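Long-range contact in DnaJ homolog subfamily C member 27-A (Xenopus laevis, PDB 6JMG), which binds GTP and magnesium as a Rab-family small GTPase and is possibly involved in regulating the MEK/ERK pathway: residues A[17-22]-A[91-96]. Numbering follows the deposited sequence.
Sequences IKVISM and GVILVY
With CG set beside its backbone N (chi1 -57°) and the chain bending only at the thioether, M22 lies across L94, whose CG is anti to the backbone N (chi1 -167°): M22 CB is 3.5 Å from L94 CD1, and M22 CE meets the same methyl. On this face I20 and V92 run side by side, I20 CG1 3.8 Å from V92 CG2. On the reverse face, V19 CG1 reaches I93 CD1 at 3.9 Å. The two backbones are parallel neighbours in register, V19 with G91 through M22 with L94. Five hydrogen bonds join them: I20 and M22 each donate and accept, and K18 O receives G91 N. The straightest is I93 N to I20 O (2.8 Å, N-H...O 172°), while the bond from G91 N to K18 O is longer, 3.3 Å. CA-H...O contacts, such as S21 CA to I93 O, add to these. S21 OG hydrogen-bonds D71 OD1 and M72 N of strand 63-72, just before strand 15-22 leads into the P-loop that holds GTP. Both strands are interior to the Ras-type sheet, 15-22 flanked by 63-72 and 91-97 by 128-134, and helix 107-117 packs W110, M114 and L107 against M22, V92 and L94.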
loop_
_atom_site.group_PDB
_atom_site.type_symbol
_atom_site.label_atom_id
_atom_site.label_comp_id
_atom_site.label_asym_id
_atom_site.label_seq_id
_atom_site.Cartn_x
_atom_site.Cartn_y
_atom_site.Cartn_z
ATOM N N ILE A 17 -13.678 9.969 3.789
ATOM C CA ILE A 17 -12.685 8.935 3.517
ATOM C C ILE A 17 -13.250 7.596 3.960
ATOM O O ILE A 17 -14.236 7.517 4.693
ATOM C CB ILE A 17 -11.330 9.196 4.216
ATOM C CG1 ILE A 17 -11.442 8.962 5.728
ATOM C CG2 ILE A 17 -10.848 10.615 3.977
ATOM C CD1 ILE A 17 -10.111 9.107 6.465
ATOM N N LYS A 18 -12.590 6.543 3.491
ATOM C CA LYS A 18 -12.945 5.151 3.717
ATOM C C LYS A 18 -11.744 4.420 4.324
ATOM O O LYS A 18 -10.630 4.504 3.797
ATOM C CB LYS A 18 -13.365 4.500 2.397
ATOM C CG LYS A 18 -13.484 2.985 2.466
ATOM C CD LYS A 18 -13.770 2.369 1.090
ATOM C CE LYS A 18 -14.313 0.964 1.227
ATOM N NZ LYS A 18 -13.534 0.049 0.380
ATOM N N VAL A 19 -11.965 3.728 5.439
ATOM C CA VAL A 19 -10.930 3.020 6.189
ATOM C C VAL A 19 -11.369 1.570 6.343
ATOM O O VAL A 19 -12.539 1.296 6.650
ATOM C CB VAL A 19 -10.690 3.665 7.572
ATOM C CG1 VAL A 19 -9.785 2.805 8.398
ATOM C CG2 VAL A 19 -10.136 5.097 7.437
ATOM N N ILE A 20 -10.471 0.632 6.088
ATOM C CA ILE A 20 -10.770 -0.766 6.341
ATOM C C ILE A 20 -9.730 -1.348 7.284
ATOM O O ILE A 20 -8.633 -0.807 7.457
ATOM C CB ILE A 20 -10.834 -1.580 5.044
ATOM C CG1 ILE A 20 -9.460 -1.662 4.413
ATOM C CG2 ILE A 20 -11.836 -0.959 4.067
ATOM C CD1 ILE A 20 -9.441 -2.654 3.271
ATOM N N SER A 21 -10.081 -2.483 7.880
ATOM C CA SER A 21 -9.186 -3.241 8.748
ATOM C C SER A 21 -8.906 -4.611 8.145
ATOM O O SER A 21 -9.817 -5.279 7.649
ATOM C CB SER A 21 -9.815 -3.428 10.126
ATOM O OG SER A 21 -10.977 -4.247 10.000
ATOM N N MET A 22 -7.662 -5.058 8.235
ATOM C CA MET A 22 -7.304 -6.368 7.719
ATOM C C MET A 22 -6.390 -7.054 8.731
ATOM O O MET A 22 -5.627 -6.399 9.453
ATOM C CB MET A 22 -6.607 -6.295 6.337
ATOM C CG MET A 22 -7.390 -5.605 5.226
ATOM S SD MET A 22 -6.565 -5.453 3.611
ATOM C CE MET A 22 -5.227 -6.592 3.807
ATOM N N GLY A 91 -7.348 4.430 3.645
ATOM C CA GLY A 91 -6.511 3.987 4.744
ATOM C C GLY A 91 -6.820 2.541 5.103
ATOM O O GLY A 91 -7.964 2.100 4.998
ATOM N N VAL A 92 -5.780 1.833 5.546
ATOM C CA VAL A 92 -5.879 0.435 5.973
ATOM C C VAL A 92 -5.256 0.282 7.354
ATOM O O VAL A 92 -4.115 0.708 7.579
ATOM C CB VAL A 92 -5.161 -0.509 4.998
ATOM C CG1 VAL A 92 -5.023 -1.896 5.634
ATOM C CG2 VAL A 92 -5.886 -0.563 3.668
ATOM N N ILE A 93 -5.988 -0.349 8.266
ATOM C CA ILE A 93 -5.470 -0.725 9.574
ATOM C C ILE A 93 -5.135 -2.209 9.490
ATOM O O ILE A 93 -6.026 -3.067 9.482
ATOM C CB ILE A 93 -6.471 -0.393 10.688
ATOM C CG1 ILE A 93 -6.710 1.114 10.711
ATOM C CG2 ILE A 93 -5.929 -0.755 12.037
ATOM C CD1 ILE A 93 -7.847 1.557 11.602
ATOM N N LEU A 94 -3.844 -2.510 9.399
ATOM C CA LEU A 94 -3.357 -3.873 9.224
ATOM C C LEU A 94 -2.772 -4.361 10.542
ATOM O O LEU A 94 -1.769 -3.818 11.015
ATOM C CB LEU A 94 -2.314 -3.931 8.106
ATOM C CG LEU A 94 -1.951 -5.339 7.611
ATOM C CD1 LEU A 94 -3.135 -5.970 6.931
ATOM C CD2 LEU A 94 -0.793 -5.300 6.658
ATOM N N VAL A 95 -3.372 -5.401 11.119
ATOM C CA VAL A 95 -3.134 -5.741 12.516
ATOM C C VAL A 95 -2.648 -7.177 12.615
ATOM O O VAL A 95 -3.124 -8.052 11.886
ATOM C CB VAL A 95 -4.397 -5.548 13.390
ATOM C CG1 VAL A 95 -4.026 -5.623 14.885
ATOM C CG2 VAL A 95 -5.121 -4.219 13.072
ATOM N N TYR A 96 -1.696 -7.406 13.526
ATOM C CA TYR A 96 -1.337 -8.744 13.978
ATOM C C TYR A 96 -1.106 -8.736 15.484
ATOM O O TYR A 96 -1.115 -7.687 16.142
ATOM C CB TYR A 96 -0.095 -9.287 13.281
ATOM C CG TYR A 96 1.170 -8.528 13.537
ATOM C CD1 TYR A 96 1.431 -7.321 12.886
ATOM C CD2 TYR A 96 2.142 -9.040 14.387
ATOM C CE1 TYR A 96 2.629 -6.630 13.105
ATOM C CE2 TYR A 96 3.334 -8.369 14.609
ATOM C CZ TYR A 96 3.579 -7.167 13.973
ATOM O OH TYR A 96 4.773 -6.507 14.212
#